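PDB 5MQO: Non-reducing end beta-L-arabinofuranosidase from Bacteroides thetaiotaomicron, which probably acts as a glycoside hydrolase of family GH127 in the breakdown of complex plant pectin by a gut bacterium. Local coordinates for residues F428-A437 with W682-W693; P536-N547 with G570-M579. All blocks are in the same frame, centred on the assembly; numbering follows the deposited sequence.

Interaction 1 (F428-A437 with W682-W693); sequences FYTNPLRISA and WGNRGKGEMTVW
Arg434 faces Thr691, and Ile435 faces Met690, in a short antiparallel beta ladder that fastens a loop of the catalytic-domain range to a C-terminal strand. Its backbone bonds are Ile435 N to Met690 O (2.8 Å), the return bond from Met690 N to Ile435 O (3.2 Å), and Val692 N to Leu433 O.

Side-chain polar bonds flank this ladder. With CG anti to the backbone nitrogen (chi1 -173°) and the chain bent at chi3, Arg434 lies alongside Thr691 and gives NE to OG1 at 3.0 Å, the hydroxyl sitting 20° out of the guanidinium plane. Its NH2 adds a weak bond to Trp693 O, the same carbonyl that accepts the Thr691 OG1 bond at 2.6 Å. A lysine in place of Arg434 has no guanidinium to span both oxygens, and would probably leave Thr691 OG1 or Trp693 O without this donor. Beyond Ile435, the extended side chain of Glu689 reaches back to Ala437 N, which meets OE2 from above the carboxylate plane.

The apolar contacts gather round Trp682. Met690, bent at chi2 and chi3, lays CE over the centre of one face of the Trp682 indole, 3.6 Å above the plane. Phe428 brings CZ to within 3.3 Å of Trp682 CZ2; the two rings are nearly parallel, 21° apart, but slid so far that they barely overlap. Ile435 adds CG1 against Trp682 CH2 at 3.5 Å. Farther along, Leu433 sets CD2 at the edge of the Trp693 indole.

Chemically, the seam divides its labour: aromatic and aliphatic packing fills the side of Ile435 and Met690, while on the side of Arg434 and Thr691 the guanidinium is held by a hydroxyl and, weakly, by a backbone carbonyl.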
loop_
_atom_site.group_PDB
_atom_site.type_symbol
_atom_site.label_atom_id
_atom_site.label_comp_id
_atom_site.label_asym_id
_atom_site.label_seq_id
_atom_site.Cartn_x
_atom_site.Cartn_y
_atom_site.Cartn_z
ATOM N N PHE A 428 -5.687 -12.778 3.439
ATOM C CA PHE A 428 -7.020 -12.311 3.086
ATOM C C PHE A 428 -7.062 -11.902 1.629
ATOM O O PHE A 428 -6.156 -11.204 1.167
ATOM C CB PHE A 428 -7.413 -11.029 3.880
ATOM C CG PHE A 428 -8.032 -11.272 5.223
ATOM C CD1 PHE A 428 -9.008 -12.256 5.410
ATOM C CD2 PHE A 428 -7.677 -10.471 6.289
ATOM C CE1 PHE A 428 -9.578 -12.451 6.645
ATOM C CE2 PHE A 428 -8.232 -10.675 7.528
ATOM C CZ PHE A 428 -9.186 -11.661 7.709
ATOM N N TYR A 429 -8.162 -12.247 0.966
ATOM C CA TYR A 429 -8.582 -11.563 -0.257
ATOM C C TYR A 429 -9.336 -10.242 0.084
ATOM O O TYR A 429 -8.832 -9.157 -0.226
ATOM C CB TYR A 429 -9.455 -12.486 -1.093
ATOM C CG TYR A 429 -9.738 -12.022 -2.516
ATOM C CD1 TYR A 429 -8.737 -12.051 -3.512
ATOM C CD2 TYR A 429 -11.013 -11.610 -2.889
ATOM C CE1 TYR A 429 -9.014 -11.660 -4.825
ATOM C CE2 TYR A 429 -11.295 -11.216 -4.190
ATOM C CZ TYR A 429 -10.303 -11.248 -5.154
ATOM O OH TYR A 429 -10.599 -10.851 -6.427
ATOM N N THR A 430 -10.518 -10.330 0.726
ATOM C CA THR A 430 -11.234 -9.146 1.236
ATOM C C THR A 430 -10.673 -8.627 2.591
ATOM O O THR A 430 -10.177 -9.402 3.413
ATOM C CB THR A 430 -12.740 -9.429 1.437
ATOM O OG1 THR A 430 -12.911 -10.626 2.205
ATOM C CG2 THR A 430 -13.432 -9.573 0.134
ATOM N N ASN A 431 -10.811 -7.318 2.807
ATOM C CA ASN A 431 -10.465 -6.649 4.049
ATOM C C ASN A 431 -11.665 -5.859 4.602
ATOM O O ASN A 431 -11.677 -4.622 4.557
ATOM C CB ASN A 431 -9.302 -5.707 3.818
ATOM C CG ASN A 431 -8.027 -6.443 3.612
ATOM O OD1 ASN A 431 -7.358 -6.835 4.569
ATOM N ND2 ASN A 431 -7.686 -6.656 2.373
ATOM N N PRO A 432 -12.651 -6.568 5.169
ATOM C CA PRO A 432 -13.817 -5.886 5.698
ATOM C C PRO A 432 -13.499 -5.027 6.921
ATOM O O PRO A 432 -12.483 -5.242 7.572
ATOM C CB PRO A 432 -14.755 -7.053 6.081
ATOM C CG PRO A 432 -13.851 -8.160 6.439
ATOM C CD PRO A 432 -12.588 -7.968 5.633
ATOM N N LEU A 433 -14.386 -4.081 7.223
ATOM C CA LEU A 433 -14.300 -3.299 8.456
ATOM C C LEU A 433 -15.279 -3.725 9.534
ATOM O O LEU A 433 -15.455 -3.005 10.508
ATOM C CB LEU A 433 -14.511 -1.833 8.127
ATOM C CG LEU A 433 -13.260 -1.102 7.616
ATOM C CD1 LEU A 433 -13.015 -1.388 6.118
ATOM C CD2 LEU A 433 -13.395 0.401 7.943
ATOM N N ARG A 434 -15.934 -4.867 9.344
ATOM C CA ARG A 434 -16.888 -5.428 10.300
ATOM C C ARG A 434 -17.196 -6.902 9.982
ATOM O O ARG A 434 -17.456 -7.264 8.814
ATOM C CB ARG A 434 -18.228 -4.627 10.331
ATOM C CG ARG A 434 -19.213 -5.054 11.422
ATOM C CD ARG A 434 -20.242 -4.005 11.824
ATOM N NE ARG A 434 -19.700 -2.651 12.042
ATOM C CZ ARG A 434 -20.357 -1.487 11.824
ATOM N NH1 ARG A 434 -21.625 -1.430 11.364
ATOM N NH2 ARG A 434 -19.733 -0.337 12.055
ATOM N N ILE A 435 -17.161 -7.741 11.019
ATOM C CA ILE A 435 -17.756 -9.072 10.961
ATOM C C ILE A 435 -18.826 -9.124 12.028
ATOM O O ILE A 435 -18.537 -8.912 13.193
ATOM C CB ILE A 435 -16.730 -10.202 11.254
ATOM C CG1 ILE A 435 -15.546 -10.150 10.276
ATOM C CG2 ILE A 435 -17.404 -11.572 11.222
ATOM C CD1 ILE A 435 -15.865 -10.599 8.867
ATOM N N SER A 436 -20.042 -9.447 11.628
ATOM C CA SER A 436 -21.122 -9.703 12.565
ATOM C C SER A 436 -21.604 -11.121 12.381
ATOM O O SER A 436 -21.959 -11.501 11.282
ATOM C CB SER A 436 -22.272 -8.742 12.283
ATOM O OG SER A 436 -23.482 -9.191 12.876
ATOM N N ALA A 437 -21.673 -11.896 13.444
ATOM C CA ALA A 437 -22.239 -13.260 13.349
ATOM C C ALA A 437 -23.752 -13.295 13.011
ATOM O O ALA A 437 -24.232 -14.286 12.487
ATOM C CB ALA A 437 -21.956 -14.048 14.615
ATOM N N TRP A 682 -6.020 -7.960 13.326
ATOM C CA TRP A 682 -7.290 -8.641 13.567
ATOM C C TRP A 682 -7.253 -10.054 12.983
ATOM O O TRP A 682 -6.420 -10.361 12.121
ATOM C CB TRP A 682 -8.515 -7.832 13.103
ATOM C CG TRP A 682 -9.032 -8.109 11.783
ATOM C CD1 TRP A 682 -8.623 -7.559 10.634
ATOM C CD2 TRP A 682 -10.107 -8.980 11.453
ATOM N NE1 TRP A 682 -9.358 -8.024 9.595
ATOM C CE2 TRP A 682 -10.278 -8.914 10.066
ATOM C CE3 TRP A 682 -10.942 -9.832 12.200
ATOM C CZ2 TRP A 682 -11.271 -9.653 9.381
ATOM C CZ3 TRP A 682 -11.918 -10.582 11.521
ATOM C CH2 TRP A 682 -12.076 -10.479 10.123
ATOM N N GLY A 683 -8.127 -10.906 13.520
ATOM C CA GLY A 683 -8.317 -12.254 13.029
ATOM C C GLY A 683 -7.111 -13.163 13.144
ATOM O O GLY A 683 -6.937 -14.009 12.299
ATOM N N ASN A 684 -6.280 -12.997 14.168
ATOM C CA ASN A 684 -5.179 -13.939 14.444
ATOM C C ASN A 684 -5.468 -14.796 15.696
ATOM O O ASN A 684 -4.584 -15.522 16.153
ATOM C CB ASN A 684 -3.837 -13.181 14.632
ATOM C CG ASN A 684 -3.284 -12.630 13.334
ATOM O OD1 ASN A 684 -2.564 -13.311 12.615
ATOM N ND2 ASN A 684 -3.624 -11.392 13.025
ATOM N N ARG A 685 -6.677 -14.705 16.260
ATOM C CA ARG A 685 -7.017 -15.391 17.511
ATOM C C ARG A 685 -8.357 -16.121 17.362
ATOM O O ARG A 685 -9.206 -16.132 18.247
ATOM C CB ARG A 685 -7.050 -14.375 18.641
ATOM C CG ARG A 685 -5.717 -13.680 18.893
ATOM C CD ARG A 685 -5.841 -12.558 19.928
ATOM N NE ARG A 685 -6.707 -11.480 19.447
ATOM C CZ ARG A 685 -7.145 -10.450 20.162
ATOM N NH1 ARG A 685 -7.943 -9.565 19.585
ATOM N NH2 ARG A 685 -6.815 -10.302 21.435
ATOM N N GLY A 686 -8.546 -16.733 16.209
ATOM C CA GLY A 686 -9.715 -17.561 15.963
ATOM C C GLY A 686 -10.838 -16.781 15.338
ATOM O O GLY A 686 -10.713 -15.594 15.112
ATOM N N LYS A 687 -11.916 -17.498 15.036
ATOM C CA LYS A 687 -13.180 -16.938 14.573
ATOM C C LYS A 687 -13.828 -16.116 15.656
ATOM O O LYS A 687 -13.826 -16.512 16.800
ATOM C CB LYS A 687 -14.142 -18.075 14.195
ATOM C CG LYS A 687 -15.492 -17.621 13.621
ATOM C CD LYS A 687 -15.982 -18.531 12.480
ATOM C CE LYS A 687 -17.479 -18.373 12.190
ATOM N NZ LYS A 687 -18.306 -19.161 13.156
ATOM N N GLY A 688 -14.420 -14.988 15.289
ATOM C CA GLY A 688 -15.149 -14.180 16.257
ATOM C C GLY A 688 -15.813 -13.026 15.550
ATOM O O GLY A 688 -16.087 -13.110 14.361
ATOM N N GLU A 689 -16.074 -11.951 16.284
ATOM C CA GLU A 689 -16.647 -10.745 15.713
ATOM C C GLU A 689 -15.625 -9.602 15.716
ATOM O O GLU A 689 -14.634 -9.663 16.414
ATOM C CB GLU A 689 -17.956 -10.403 16.444
ATOM C CG GLU A 689 -19.071 -11.416 16.175
ATOM C CD GLU A 689 -20.427 -11.016 16.763
ATOM O OE1 GLU A 689 -20.730 -11.499 17.861
ATOM O OE2 GLU A 689 -21.193 -10.246 16.121
ATOM N N MET A 690 -15.838 -8.596 14.873
ATOM C CA MET A 690 -14.898 -7.467 14.742
ATOM C C MET A 690 -15.603 -6.234 14.190
ATOM O O MET A 690 -16.531 -6.369 13.399
ATOM C CB MET A 690 -13.721 -7.832 13.825
ATOM C CG MET A 690 -12.670 -6.727 13.625
ATOM S SD MET A 690 -13.045 -5.481 12.359
ATOM C CE MET A 690 -12.669 -6.297 10.828
ATOM N N THR A 691 -15.157 -5.042 14.599
ATOM C CA THR A 691 -15.646 -3.803 13.979
ATOM C C THR A 691 -14.577 -2.735 14.145
ATOM O O THR A 691 -13.938 -2.703 15.195
ATOM C CB THR A 691 -17.005 -3.330 14.574
ATOM O OG1 THR A 691 -17.456 -2.140 13.908
ATOM C CG2 THR A 691 -16.901 -3.028 16.066
ATOM N N VAL A 692 -14.377 -1.886 13.128
ATOM C CA VAL A 692 -13.531 -0.707 13.277
ATOM C C VAL A 692 -14.382 0.437 13.836
ATOM O O VAL A 692 -14.052 1.026 14.854
ATOM C CB VAL A 692 -12.829 -0.297 11.953
ATOM C CG1 VAL A 692 -11.986 0.979 12.105
ATOM C CG2 VAL A 692 -11.983 -1.443 11.419
ATOM N N TRP A 693 -15.484 0.756 13.179
ATOM C CA TRP A 693 -16.310 1.889 13.612
ATOM C C TRP A 693 -17.255 1.415 14.709
ATOM O O TRP A 693 -17.805 0.319 14.597
ATOM C CB TRP A 693 -17.080 2.505 12.428
ATOM C CG TRP A 693 -16.197 3.226 11.535
ATOM C CD1 TRP A 693 -15.448 2.692 10.561
ATOM C CD2 TRP A 693 -15.910 4.621 11.551
ATOM N NE1 TRP A 693 -14.718 3.665 9.935
ATOM C CE2 TRP A 693 -14.986 4.865 10.522
ATOM C CE3 TRP A 693 -16.377 5.702 12.310
ATOM C CZ2 TRP A 693 -14.487 6.144 10.241
ATOM C CZ3 TRP A 693 -15.879 6.980 12.051
ATOM C CH2 TRP A 693 -14.943 7.190 11.023
#

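Interaction 2 (P536-N547 with G570-M579); sequences PEWCGKAALTVN and GDVVELVMDM
Asn547 and Asp571 both turn CG away from their own carbonyl carbon (chi1 -66° and -76°), which brings amide and carboxylate together at one end of an antiparallel strand pair. Asn547 ND2 gives a bond of 2.9 Å to Asp571 OD1; the acceptor lies in the amide plane, whereas the donor stands above the carboxylate plane. Asn547 OD1 also takes a weak bond from Val572 N, and its backbone N bonds Val572 O at 2.7 Å, so Asn547 holds Asp571 and Val572 through its side-chain ND2 and OD1 and its backbone N. Asp571 OD2 is engaged by Lys568 N.

At the other end, Trp538 holds CG between its backbone N and carbonyl carbon (chi1 56°), folding the indole back over Pro536, whose CB lies against one face. Met579 CE approaches Trp538 CH2 at 3.7 Å, and Asp578 O lies at the indole edge, 3.6 Å from Trp538 CZ3. Met577 SD makes an oblique Met-aromatic contact with the same ring and touches Pro536 CD at 3.8 Å.

Between these ends the strands run antiparallel. Ala543 and Val576 form a hydrogen-bonded pair, with Val576 N to Ala543 O at 2.7 Å and the reverse bond at 2.9 Å from Ala543 N to Val576 O. Leucine methyls meet on the buried face, Leu544 CD2 against Leu575 CD1, while on the other face Thr545 and Glu574 lie side by side.

Within the seven-stranded antiparallel sheet, strand 572-577 lies between its neighbours 542-546 and 514-521, where Arg516 forms a salt bridge with Glu574. Leu544 and Val546 pack on strand 559-565 of another sheet, and Pro536 and Trp538 reach Glu406 on helix 402-416 of the catalytic-domain range.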
loop_
_atom_site.group_PDB
_atom_site.type_symbol
_atom_site.label_atom_id
_atom_site.label_comp_id
_atom_site.label_asym_id
_atom_site.label_seq_id
_atom_site.Cartn_x
_atom_site.Cartn_y
_atom_site.Cartn_z
ATOM N N PRO A 536 3.502 13.709 10.105
ATOM C CA PRO A 536 2.197 13.081 9.814
ATOM C C PRO A 536 0.968 13.974 9.977
ATOM O O PRO A 536 0.945 14.844 10.841
ATOM C CB PRO A 536 2.135 11.906 10.798
ATOM C CG PRO A 536 3.556 11.502 10.947
ATOM C CD PRO A 536 4.378 12.769 10.835
ATOM N N GLU A 537 -0.021 13.734 9.113
ATOM C CA GLU A 537 -1.291 14.452 9.096
ATOM C C GLU A 537 -1.959 14.283 10.438
ATOM O O GLU A 537 -2.503 15.231 10.978
ATOM C CB GLU A 537 -2.205 13.927 7.976
ATOM C CG GLU A 537 -3.395 14.843 7.689
ATOM C CD GLU A 537 -4.393 14.305 6.671
ATOM O OE1 GLU A 537 -4.298 13.131 6.264
ATOM O OE2 GLU A 537 -5.295 15.066 6.271
ATOM N N TRP A 538 -1.871 13.085 10.997
ATOM C CA TRP A 538 -2.366 12.843 12.359
ATOM C C TRP A 538 -1.673 13.591 13.515
ATOM O O TRP A 538 -2.218 13.607 14.613
ATOM C CB TRP A 538 -2.403 11.336 12.672
ATOM C CG TRP A 538 -1.139 10.602 12.501
ATOM C CD1 TRP A 538 -0.793 9.847 11.437
ATOM C CD2 TRP A 538 -0.052 10.503 13.435
ATOM N NE1 TRP A 538 0.443 9.280 11.629
ATOM C CE2 TRP A 538 0.930 9.675 12.844
ATOM C CE3 TRP A 538 0.194 11.036 14.710
ATOM C CZ2 TRP A 538 2.152 9.366 13.483
ATOM C CZ3 TRP A 538 1.418 10.736 15.344
ATOM C CH2 TRP A 538 2.376 9.908 14.726
ATOM N N CYS A 539 -0.499 14.190 13.291
ATOM C CA CYS A 539 0.337 14.737 14.384
ATOM C C CYS A 539 0.146 16.238 14.671
ATOM O O CYS A 539 0.546 17.107 13.851
ATOM C CB CYS A 539 1.822 14.489 14.103
ATOM S SG CYS A 539 2.919 15.089 15.415
ATOM N N GLY A 540 -0.396 16.520 15.866
ATOM C CA GLY A 540 -0.700 17.887 16.304
ATOM C C GLY A 540 0.435 18.695 16.932
ATOM O O GLY A 540 0.413 19.938 16.882
ATOM N N LYS A 541 1.398 18.006 17.554
ATOM C CA LYS A 541 2.611 18.653 18.087
ATOM C C LYS A 541 3.796 17.829 17.684
ATOM O O LYS A 541 3.751 16.610 17.750
ATOM C CB LYS A 541 2.574 18.783 19.630
ATOM C CG LYS A 541 1.620 19.871 20.131
ATOM C CD LYS A 541 0.710 19.463 21.307
ATOM C CE LYS A 541 -0.718 20.015 21.146
ATOM N NZ LYS A 541 -1.430 20.174 22.448
ATOM N N ALA A 542 4.866 18.492 17.288
ATOM C CA ALA A 542 6.119 17.794 17.090
ATOM C C ALA A 542 7.315 18.717 17.264
ATOM O O ALA A 542 7.224 19.915 16.976
ATOM C CB ALA A 542 6.137 17.153 15.716
ATOM N N ALA A 543 8.426 18.149 17.738
ATOM C CA ALA A 543 9.635 18.921 18.010
ATOM C C ALA A 543 10.857 18.201 17.472
ATOM O O ALA A 543 10.901 16.949 17.444
ATOM C CB ALA A 543 9.785 19.186 19.508
ATOM N N LEU A 544 11.832 19.018 17.055
ATOM C CA LEU A 544 13.165 18.563 16.645
ATOM C C LEU A 544 14.298 18.986 17.601
ATOM O O LEU A 544 14.224 20.017 18.282
ATOM C CB LEU A 544 13.482 19.115 15.266
ATOM C CG LEU A 544 12.707 18.494 14.105
ATOM C CD1 LEU A 544 12.880 19.366 12.872
ATOM C CD2 LEU A 544 13.165 17.072 13.815
ATOM N N THR A 545 15.351 18.171 17.641
ATOM C CA THR A 545 16.618 18.554 18.271
ATOM C C THR A 545 17.768 18.129 17.353
ATOM O O THR A 545 17.611 17.207 16.552
ATOM C CB THR A 545 16.780 17.948 19.685
ATOM O OG1 THR A 545 16.951 16.528 19.591
ATOM C CG2 THR A 545 15.571 18.282 20.572
ATOM N N VAL A 546 18.891 18.845 17.429
ATOM C CA VAL A 546 20.130 18.426 16.747
ATOM C C VAL A 546 21.308 18.387 17.723
ATOM O O VAL A 546 21.754 19.423 18.240
ATOM C CB VAL A 546 20.506 19.293 15.531
ATOM C CG1 VAL A 546 21.567 18.577 14.703
ATOM C CG2 VAL A 546 19.289 19.586 14.678
ATOM N N ASN A 547 21.804 17.173 17.948
ATOM C CA ASN A 547 22.725 16.854 19.026
ATOM C C ASN A 547 22.221 17.341 20.402
ATOM O O ASN A 547 23.007 17.806 21.222
ATOM C CB ASN A 547 24.124 17.387 18.703
ATOM C CG ASN A 547 24.761 16.699 17.500
ATOM O OD1 ASN A 547 24.901 15.472 17.477
ATOM N ND2 ASN A 547 25.195 17.495 16.516
ATOM N N GLY A 570 28.709 11.509 13.151
ATOM C CA GLY A 570 28.201 11.397 14.501
ATOM C C GLY A 570 27.103 12.362 14.885
ATOM O O GLY A 570 26.618 12.285 16.017
ATOM N N ASP A 571 26.689 13.263 13.982
ATOM C CA ASP A 571 25.536 14.151 14.279
ATOM C C ASP A 571 24.275 13.303 14.550
ATOM O O ASP A 571 24.148 12.137 14.102
ATOM C CB ASP A 571 25.269 15.218 13.173
ATOM C CG ASP A 571 26.278 16.405 13.191
ATOM O OD1 ASP A 571 26.820 16.757 14.252
ATOM O OD2 ASP A 571 26.529 17.009 12.125
ATOM N N VAL A 572 23.367 13.898 15.318
ATOM C CA VAL A 572 22.155 13.231 15.779
ATOM C C VAL A 572 20.983 14.187 15.642
ATOM O O VAL A 572 20.984 15.243 16.256
ATOM C CB VAL A 572 22.327 12.803 17.250
ATOM C CG1 VAL A 572 20.995 12.538 17.942
ATOM C CG2 VAL A 572 23.223 11.577 17.334
ATOM N N VAL A 573 19.995 13.816 14.836
ATOM C CA VAL A 573 18.702 14.495 14.824
ATOM C C VAL A 573 17.668 13.619 15.534
ATOM O O VAL A 573 17.701 12.385 15.433
ATOM C CB VAL A 573 18.198 14.760 13.395
ATOM C CG1 VAL A 573 17.043 15.758 13.418
ATOM C CG2 VAL A 573 19.313 15.279 12.514
ATOM N N GLU A 574 16.743 14.271 16.233
ATOM C CA GLU A 574 15.748 13.578 17.032
ATOM C C GLU A 574 14.367 14.243 16.913
ATOM O O GLU A 574 14.132 15.338 17.428
ATOM C CB GLU A 574 16.199 13.492 18.492
ATOM C CG GLU A 574 15.518 12.382 19.277
ATOM C CD GLU A 574 16.115 12.190 20.660
ATOM O OE1 GLU A 574 17.226 11.611 20.756
ATOM O OE2 GLU A 574 15.466 12.632 21.637
ATOM N N LEU A 575 13.464 13.564 16.208
ATOM C CA LEU A 575 12.083 13.991 16.057
ATOM C C LEU A 575 11.316 13.427 17.215
ATOM O O LEU A 575 11.407 12.227 17.465
ATOM C CB LEU A 575 11.536 13.421 14.763
ATOM C CG LEU A 575 10.091 13.759 14.410
ATOM C CD1 LEU A 575 9.881 15.257 14.234
ATOM C CD2 LEU A 575 9.683 13.014 13.152
ATOM N N VAL A 576 10.598 14.283 17.943
ATOM C CA VAL A 576 9.621 13.820 18.940
ATOM C C VAL A 576 8.228 14.208 18.474
ATOM O O VAL A 576 7.897 15.378 18.469
ATOM C CB VAL A 576 9.864 14.428 20.346
ATOM C CG1 VAL A 576 8.858 13.889 21.371
ATOM C CG2 VAL A 576 11.280 14.156 20.810
ATOM N N MET A 577 7.438 13.221 18.061
ATOM C CA MET A 577 6.028 13.420 17.659
ATOM C C MET A 577 5.164 13.023 18.826
ATOM O O MET A 577 5.370 11.965 19.385
ATOM C CB MET A 577 5.652 12.540 16.445
ATOM C CG MET A 577 6.336 12.932 15.131
ATOM S SD MET A 577 6.388 11.674 13.806
ATOM C CE MET A 577 7.617 10.552 14.442
ATOM N N ASP A 578 4.230 13.873 19.228
ATOM C CA ASP A 578 3.210 13.445 20.178
ATOM C C ASP A 578 2.345 12.438 19.481
ATOM O O ASP A 578 1.948 12.645 18.344
ATOM C CB ASP A 578 2.316 14.590 20.623
ATOM C CG ASP A 578 2.934 15.423 21.719
ATOM O OD1 ASP A 578 4.160 15.280 22.018
ATOM O OD2 ASP A 578 2.162 16.240 22.275
ATOM N N MET A 579 2.038 11.361 20.176
ATOM C CA MET A 579 1.271 10.286 19.608
ATOM C C MET A 579 0.147 9.900 20.556
ATOM O O MET A 579 0.098 8.796 21.075
ATOM C CB MET A 579 2.205 9.123 19.310
ATOM C CG MET A 579 1.536 8.065 18.470
ATOM S SD MET A 579 2.540 6.617 18.245
ATOM C CE MET A 579 3.607 7.199 16.951
#

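From the N terminus, the chain passes through most of its helices before reaching 428-437, the first half of interaction 1. It then enters the strand-rich middle region, where interaction 2 closes a short loop: only 22 residues, including strand 559-565, separate 536-547 from 570-579. The chain continues through the C-terminal strands and at 682-693 comes back to pair with 428-437, which belongs to the catalytic-domain range, closing a loop of 244 residues. Interaction 2 is therefore nested inside interaction 1, without crossing. Their centres are about 34 Å apart and they do not touch. The local contact pairs two neighbouring strands of the seven-stranded antiparallel sheet; the long-range one ties the C-terminal sheet to the catalytic part.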